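PDB 5CPG: (R)-specific enoyl-CoA hydratase from Pseudomonas aeruginosa, which probably catalyses the reversible, (R)-specific hydration of trans-2-enoyl-CoA thioesters to (3R)-hydroxyacyl-CoA. Local coordinates for residues L28-A33 and P150-G155; M61-L66 and D97-E102. All coordinates share one frame; numbering follows the deposited sequence.

Contact 1: L28-A33 and P150-G155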
ATOM      1  N   LEU A  28      -2.667 -10.886  -6.245  1.00  5.66           N
ATOM      2  CA  LEU A  28      -3.216 -11.198  -4.914  1.00  5.09           C
ATOM      3  C   LEU A  28      -2.147 -11.889  -4.118  1.00  7.68           C
ATOM      4  O   LEU A  28      -1.945 -11.588  -2.951  1.00  5.98           O
ATOM      5  CB  LEU A  28      -4.487 -12.073  -5.036  1.00  5.91           C
ATOM      6  CG  LEU A  28      -5.853 -11.374  -5.138  1.00 11.20           C
ATOM      7  CD1 LEU A  28      -5.767 -10.129  -6.007  1.00 16.64           C
ATOM      8  CD2 LEU A  28      -6.924 -12.351  -5.632  1.00 12.41           C
ATOM      9  N   GLN A  29      -1.438 -12.835  -4.746  1.00  7.35           N
ATOM     10  CA  GLN A  29      -0.423 -13.584  -4.019  1.00  6.80           C
ATOM     11  C   GLN A  29       0.790 -12.696  -3.653  1.00  6.17           C
ATOM     12  O   GLN A  29       1.281 -12.776  -2.546  1.00  6.78           O
ATOM     13  CB  GLN A  29       0.043 -14.771  -4.836  1.00  9.53           C
ATOM     14  CG  GLN A  29      -1.039 -15.809  -4.999  1.00  7.41           C
ATOM     15  CD  GLN A  29      -0.691 -16.819  -6.057  1.00 13.24           C
ATOM     16  OE1 GLN A  29      -0.025 -16.499  -7.044  1.00 10.59           O
ATOM     17  NE2 GLN A  29      -1.176 -18.033  -5.880  1.00 15.06           N
ATOM     18  N   LEU A  30       1.246 -11.854  -4.577  1.00  5.91           N
ATOM     19  CA  LEU A  30       2.367 -10.989  -4.273  1.00  7.86           C
ATOM     20  C   LEU A  30       1.995 -10.010  -3.146  1.00  7.85           C
ATOM     21  O   LEU A  30       2.823  -9.724  -2.270  1.00  5.90           O
ATOM     22  CB  LEU A  30       2.807 -10.190  -5.526  1.00  4.36           C
ATOM     23  CG  LEU A  30       3.433 -11.112  -6.558  1.00  8.08           C
ATOM     24  CD1 LEU A  30       3.478 -10.367  -7.882  1.00 14.51           C
ATOM     25  CD2 LEU A  30       4.863 -11.560  -6.138  1.00 10.89           C
ATOM     26  N   PHE A  31       0.772  -9.466  -3.167  1.00  7.38           N
ATOM     27  CA  PHE A  31       0.471  -8.461  -2.153  1.00  5.29           C
ATOM     28  C   PHE A  31       0.388  -9.101  -0.777  1.00  6.55           C
ATOM     29  O   PHE A  31       0.822  -8.507   0.223  1.00  8.05           O
ATOM     30  CB  PHE A  31      -0.809  -7.699  -2.474  1.00  5.66           C
ATOM     31  CG  PHE A  31      -0.973  -6.478  -1.631  1.00  6.24           C
ATOM     32  CD1 PHE A  31      -0.420  -5.265  -2.024  1.00  8.14           C
ATOM     33  CD2 PHE A  31      -1.630  -6.545  -0.419  1.00  5.32           C
ATOM     34  CE1 PHE A  31      -0.551  -4.128  -1.201  1.00  8.79           C
ATOM     35  CE2 PHE A  31      -1.771  -5.428   0.363  1.00  6.89           C
ATOM     36  CZ  PHE A  31      -1.229  -4.213  -0.033  1.00  7.90           C
ATOM     37  N   ALA A  32      -0.154 -10.337  -0.729  1.00  5.11           N
ATOM     38  CA  ALA A  32      -0.227 -11.088   0.535  1.00  6.98           C
ATOM     39  C   ALA A  32       1.171 -11.329   1.062  1.00  5.19           C
ATOM     40  O   ALA A  32       1.446 -11.186   2.261  1.00  7.54           O
ATOM     41  CB  ALA A  32      -0.942 -12.428   0.351  1.00  5.34           C
ATOM     42  N   ALA A  33       2.073 -11.685   0.156  1.00  5.96           N
ATOM     43  CA  ALA A  33       3.423 -12.040   0.553  1.00 10.47           C
ATOM     44  C   ALA A  33       4.151 -10.859   1.151  1.00 10.04           C
ATOM     45  O   ALA A  33       4.896 -11.005   2.116  1.00 12.22           O
ATOM     46  CB  ALA A  33       4.225 -12.594  -0.631  1.00  8.76           C
ATOM     47  N   PRO A 150      14.579  -9.741 -11.153  1.00 10.15           N
ATOM     48  CA  PRO A 150      14.843 -11.149 -11.454  1.00  9.60           C
ATOM     49  C   PRO A 150      13.517 -11.855 -11.699  1.00 10.79           C
ATOM     50  O   PRO A 150      12.463 -11.322 -11.314  1.00 11.33           O
ATOM     51  CB  PRO A 150      15.486 -11.683 -10.173  1.00  8.96           C
ATOM     52  CG  PRO A 150      15.720 -10.500  -9.290  1.00 12.42           C
ATOM     53  CD  PRO A 150      14.740  -9.449  -9.724  1.00  9.57           C
ATOM     54  N   PRO A 151      13.553 -13.054 -12.283  1.00 10.25           N
ATOM     55  CA  PRO A 151      12.326 -13.846 -12.412  1.00 10.30           C
ATOM     56  C   PRO A 151      11.742 -14.190 -11.040  1.00  8.73           C
ATOM     57  O   PRO A 151      12.457 -14.479 -10.079  1.00 13.60           O
ATOM     58  CB  PRO A 151      12.796 -15.111 -13.149  1.00 14.93           C
ATOM     59  CG  PRO A 151      14.254 -15.193 -12.879  1.00 15.41           C
ATOM     60  CD  PRO A 151      14.727 -13.768 -12.843  1.00 15.63           C
ATOM     61  N   ILE A 152      10.421 -14.148 -10.974  1.00  8.68           N
ATOM     62  CA  ILE A 152       9.714 -14.403  -9.734  1.00  9.48           C
ATOM     63  C   ILE A 152       8.725 -15.501 -10.033  1.00 12.45           C
ATOM     64  O   ILE A 152       7.840 -15.325 -10.853  1.00 16.04           O
ATOM     65  CB  ILE A 152       9.028 -13.116  -9.213  1.00  8.22           C
ATOM     66  CG1 ILE A 152      10.089 -12.047  -8.890  1.00  9.23           C
ATOM     67  CG2 ILE A 152       8.126 -13.443  -8.003  1.00 15.17           C
ATOM     68  CD1 ILE A 152       9.469 -10.687  -8.511  1.00 12.92           C
ATOM     69  N   SER A 153       8.958 -16.667  -9.449  1.00 10.59           N
ATOM     70  CA  SER A 153       8.191 -17.859  -9.771  1.00 10.64           C
ATOM     71  C   SER A 153       7.292 -18.165  -8.623  1.00 12.92           C
ATOM     72  O   SER A 153       7.724 -18.195  -7.480  1.00 14.55           O
ATOM     73  CB  SER A 153       9.124 -19.053 -10.051  1.00 14.32           C
ATOM     74  OG  SER A 153       9.980 -18.726 -11.126  1.00 30.91           O
ATOM     75  N   ILE A 154       6.014 -18.358  -8.931  1.00 11.93           N
ATOM     76  CA  ILE A 154       5.061 -18.745  -7.910  1.00 16.29           C
ATOM     77  C   ILE A 154       4.335 -19.966  -8.435  1.00 18.43           C
ATOM     78  O   ILE A 154       3.906 -19.967  -9.593  1.00 27.09           O
ATOM     79  CB  ILE A 154       4.032 -17.662  -7.617  1.00 16.62           C
ATOM     80  CG1 ILE A 154       4.712 -16.297  -7.418  1.00 11.49           C
ATOM     81  CG2 ILE A 154       3.201 -18.045  -6.385  1.00 21.77           C
ATOM     82  CD1 ILE A 154       3.735 -15.106  -7.265  1.00 17.92           C
ATOM     83  N   GLY A 155       4.229 -21.002  -7.622  1.00 25.32           N
ATOM     84  CA  GLY A 155       3.585 -22.215  -8.093  1.00 36.50           C
ATOM     85  C   GLY A 155       4.358 -22.929  -9.203  1.00 37.44           C
ATOM     86  O   GLY A 155       5.516 -22.602  -9.500  1.00 41.12           O
ATOM     87  OXT GLY A 155       3.856 -23.875  -9.842  1.00 36.50           O
TER
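Gln29 and Leu30, on one flank of helix 25-35, meet Ile154 and Ile152 of the C-terminal strand 152-154. The segments 28-33 and 152-154 run nearly perpendicular, their N-to-C directions making an angle of 103°, with their axes 10.9 Å apart at the closest. Gln29 and Ile154 have the closest alpha carbons, CA to CA 8.5 Å, so side chains must span the gap. The two isoleucines do so from one face of the strand.

Ile154 contributes the largest share of the contact, through two methyls. CG2 lies against the amide oxygen of Gln29, with OE1 3.6 Å from Ile154 CG2. CD1 reaches the leucine branch, Ile154 CD1 standing 3.9 Å from Leu30 CD2, and it also lies 4.0 Å from Gln29 OE1. A first torsion of -48° places the two branches this way, with CG1, which bears CD1, beside the strand nitrogen and CG2 beside the carbonyl carbon. The Gln29 chain is extended beyond CG and passes alongside Ile154, the two side chains pointing opposite ways, so that its amide meets methyl groups rather than a polar partner on the strand. Leu30 CD2 also faces Ile152, 4.2 Å from CG2 of that residue, a looser touch at the edge of the patch.

Arg26 of the same helix donates from NH2 to the carbonyl oxygen of Ile152, adding a polar tie beside the apolar one. In the dimer, Pro150 of the second subunit packs on both Gln29 and Ile154, while residues 152-154 pair antiparallel with a strand of that subunit. The arrangement is thus a C-terminal extension laid across a helix and continued as intersubunit beta sheet, a feature of this dimeric hotdog-fold hydratase.

Contact 2: M61-L66 and D97-E102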
ATOM      1  N   MET A  61      -5.721  -2.322  -0.020  1.00  8.47           N
ATOM      2  CA  MET A  61      -4.527  -1.504  -0.114  1.00  6.56           C
ATOM      3  C   MET A  61      -3.677  -1.771  -1.369  1.00  5.62           C
ATOM      4  O   MET A  61      -2.710  -1.060  -1.596  1.00  6.54           O
ATOM      5  CB  MET A  61      -3.684  -1.699   1.155  1.00  7.78           C
ATOM      6  CG  MET A  61      -2.451  -0.833   1.321  1.00  9.49           C
ATOM      7  SD  MET A  61      -2.812   0.931   1.291  1.00  8.48           S
ATOM      8  CE  MET A  61      -3.588   1.115   2.899  1.00 10.67           C
ATOM      9  N   LEU A  62      -4.033  -2.794  -2.163  1.00  6.64           N
ATOM     10  CA  LEU A  62      -3.395  -2.965  -3.477  1.00  4.69           C
ATOM     11  C   LEU A  62      -3.551  -1.648  -4.285  1.00  4.74           C
ATOM     12  O   LEU A  62      -2.620  -1.226  -4.986  1.00  6.98           O
ATOM     13  CB  LEU A  62      -3.982  -4.160  -4.235  1.00  5.59           C
ATOM     14  CG  LEU A  62      -3.437  -4.396  -5.666  1.00  7.25           C
ATOM     15  CD1 LEU A  62      -1.946  -4.681  -5.638  1.00  5.77           C
ATOM     16  CD2 LEU A  62      -4.192  -5.525  -6.352  1.00 11.24           C
ATOM     17  N   SER A  63      -4.677  -0.956  -4.161  1.00  4.73           N
ATOM     18  CA  SER A  63      -4.794   0.303  -4.879  1.00  8.62           C
ATOM     19  C   SER A  63      -3.814   1.370  -4.399  1.00  5.53           C
ATOM     20  O   SER A  63      -3.389   2.188  -5.204  1.00  8.01           O
ATOM     21  CB  SER A  63      -6.209   0.859  -4.774  1.00  9.77           C
ATOM     22  OG  SER A  63      -7.101   0.077  -5.546  1.00 13.97           O
ATOM     23  N   GLY A  64      -3.468   1.370  -3.099  1.00  7.70           N
ATOM     24  CA  GLY A  64      -2.477   2.327  -2.618  1.00  8.44           C
ATOM     25  C   GLY A  64      -1.137   2.020  -3.253  1.00  5.73           C
ATOM     26  O   GLY A  64      -0.409   2.898  -3.624  1.00  6.92           O
ATOM     27  N   ALA A  65      -0.812   0.737  -3.371  1.00  5.30           N
ATOM     28  CA  ALA A  65       0.389   0.358  -4.063  1.00  5.01           C
ATOM     29  C   ALA A  65       0.431   0.860  -5.515  1.00  5.90           C
ATOM     30  O   ALA A  65       1.446   1.401  -5.966  1.00  6.39           O
ATOM     31  CB  ALA A  65       0.556  -1.179  -4.014  1.00  4.82           C
ATOM     32  N   LEU A  66      -0.652   0.660  -6.244  1.00  6.99           N
ATOM     33  CA  LEU A  66      -0.711   1.083  -7.654  1.00  5.19           C
ATOM     34  C   LEU A  66      -0.614   2.599  -7.777  1.00  5.51           C
ATOM     35  O   LEU A  66       0.104   3.096  -8.617  1.00  7.06           O
ATOM     36  CB  LEU A  66      -2.017   0.572  -8.294  1.00  4.50           C
ATOM     37  CG  LEU A  66      -2.071  -0.960  -8.342  1.00  9.50           C
ATOM     38  CD1 LEU A  66      -3.434  -1.388  -8.858  1.00  9.08           C
ATOM     39  CD2 LEU A  66      -0.949  -1.487  -9.263  1.00  8.68           C
ATOM     40  N   ASP A  97     -10.730  -8.212 -12.227  1.00  8.83           N
ATOM     41  CA  ASP A  97     -11.010  -6.818 -12.552  1.00  9.68           C
ATOM     42  C   ASP A  97      -9.787  -6.198 -13.206  1.00  7.09           C
ATOM     43  O   ASP A  97      -8.708  -6.774 -13.138  1.00 11.52           O
ATOM     44  CB  ASP A  97     -11.375  -6.032 -11.272  1.00  9.10           C
ATOM     45  CG  ASP A  97     -12.764  -6.345 -10.774  1.00 13.88           C
ATOM     46  OD1 ASP A  97     -13.530  -7.015 -11.480  1.00 14.67           O
ATOM     47  OD2 ASP A  97     -13.125  -5.914  -9.658  1.00 16.98           O
ATOM     48  N   ASP A  98      -9.937  -5.027 -13.857  1.00  8.68           N
ATOM     49  CA  ASP A  98      -8.788  -4.274 -14.378  1.00 10.72           C
ATOM     50  C   ASP A  98      -8.902  -2.886 -13.802  1.00  9.80           C
ATOM     51  O   ASP A  98      -9.976  -2.320 -13.846  1.00 14.31           O
ATOM     52  CB  ASP A  98      -8.784  -4.177 -15.904  1.00 22.04           C
ATOM     53  CG  ASP A  98      -8.364  -5.462 -16.573  1.00 34.37           C
ATOM     54  OD1 ASP A  98      -7.142  -5.743 -16.600  1.00 45.28           O
ATOM     55  OD2 ASP A  98      -9.252  -6.159 -17.114  1.00 52.59           O
ATOM     56  N   LEU A  99      -7.815  -2.355 -13.285  1.00 12.05           N
ATOM     57  CA  LEU A  99      -7.907  -1.044 -12.643  1.00  9.70           C
ATOM     58  C   LEU A  99      -7.162  -0.001 -13.444  1.00 12.57           C
ATOM     59  O   LEU A  99      -6.131  -0.259 -14.042  1.00 14.74           O
ATOM     60  CB  LEU A  99      -7.338  -1.098 -11.215  1.00  9.46           C
ATOM     61  CG  LEU A  99      -8.009  -2.090 -10.303  1.00  8.51           C
ATOM     62  CD1 LEU A  99      -7.361  -1.992  -8.909  1.00 11.95           C
ATOM     63  CD2 LEU A  99      -9.503  -1.828 -10.226  1.00 13.04           C
ATOM     64  N   LYS A 100      -7.691   1.218 -13.406  1.00 10.74           N
ATOM     65  CA  LYS A 100      -7.018   2.362 -13.977  1.00  7.55           C
ATOM     66  C   LYS A 100      -6.828   3.423 -12.902  1.00  8.59           C
ATOM     67  O   LYS A 100      -7.823   3.870 -12.306  1.00  8.09           O
ATOM     68  CB  LYS A 100      -7.837   2.935 -15.146  1.00 11.06           C
ATOM     69  CG  LYS A 100      -7.285   4.234 -15.693  1.00 16.61           C
ATOM     70  CD  LYS A 100      -8.206   4.783 -16.766  1.00 20.10           C
ATOM     71  CE  LYS A 100      -9.663   4.824 -16.245  1.00 40.32           C
ATOM     72  NZ  LYS A 100     -10.673   5.354 -17.234  1.00 56.11           N
ATOM     73  N   VAL A 101      -5.579   3.742 -12.609  1.00 11.36           N
ATOM     74  CA  VAL A 101      -5.252   4.854 -11.732  1.00  7.87           C
ATOM     75  C   VAL A 101      -5.261   6.127 -12.555  1.00  7.63           C
ATOM     76  O   VAL A 101      -4.640   6.189 -13.634  1.00 10.62           O
ATOM     77  CB  VAL A 101      -3.870   4.699 -11.069  1.00 11.22           C
ATOM     78  CG1 VAL A 101      -3.509   5.969 -10.330  1.00 10.19           C
ATOM     79  CG2 VAL A 101      -3.870   3.476 -10.137  1.00 10.11           C
ATOM     80  N   GLU A 102      -6.010   7.105 -12.081  1.00 10.28           N
ATOM     81  CA  GLU A 102      -5.994   8.430 -12.698  1.00  7.93           C
ATOM     82  C   GLU A 102      -5.371   9.428 -11.730  1.00  9.00           C
ATOM     83  O   GLU A 102      -5.845   9.556 -10.610  1.00 13.78           O
ATOM     84  CB  GLU A 102      -7.402   8.881 -13.073  1.00 12.72           C
ATOM     85  CG  GLU A 102      -7.326  10.248 -13.784  1.00 26.07           C
ATOM     86  CD  GLU A 102      -8.661  10.962 -13.966  1.00 34.89           C
ATOM     87  OE1 GLU A 102      -9.437  11.113 -12.995  1.00 25.43           O
ATOM     88  OE2 GLU A 102      -8.917  11.394 -15.107  1.00 50.37           O
TER
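Leu66 faces Leu99 and Val101 in the layer where the central helix of the hotdog fold, 62-73, lies against its antiparallel sheet. The short segments 62-66 and 98-102 run at 49° to each other, with their axes 9.7 Å apart at the closest point.

The dense part is wholly apolar on the strand side. Leu66 uses two levels of its side chain: near its root, CB is 3.9 Å from Val101 CG2, and at its end CD1 reaches the tip of Leu99. The Leu66 and Leu99 side chains cross at about a right angle, touching through one methyl each. In Val101 a first torsion of 172° sets CG1 anti to the backbone nitrogen and leaves CG2 to reach the helix. Val101 CG2 also lies 4.1 Å from Leu66 C, so it meets the helix backbone too. Val120 of the adjacent strand 113-121 touches Ser63, Leu99 and Val101, joining the patch to the next strand of the sheet.

On the other face of the strand the character changes. Lys100 points away from the helix, is partly exposed, and runs along Glu18 and Thr20 of strand 16-22; Glu102, also partly exposed, forms a salt bridge with Arg119. Asp98 is exposed at the start of the strand. Helix 62-73 has a further neighbour in the second subunit, whose Val34 and Ser35 pack on Leu62 and Leu66 respectively. Leu99 CD1 marks where the helix-facing patch meets a hydroxyl, standing 4.0 Å from Leu66 CD1 and the same distance from Ser63 OG.

In the fold
Contact 2 is the core example and contact 1 the peripheral one: their centres lie about 4 and 17 Å from the centre of the chain, and contact 2 is nested within the loop that contact 1 closes. Each sets a helix against a strand, but on different elements. In contact 2 all the touching residues are buried and the strand belongs to the main sheet; in contact 1 two of the four are buried and two partly exposed, and a glutamine amide joins the aliphatic groups. Phe31 connects them: its CZ packs 3.7 Å from Met61 C, bringing helix 25-35 against segment 61-66. Both contacts also touch the second subunit.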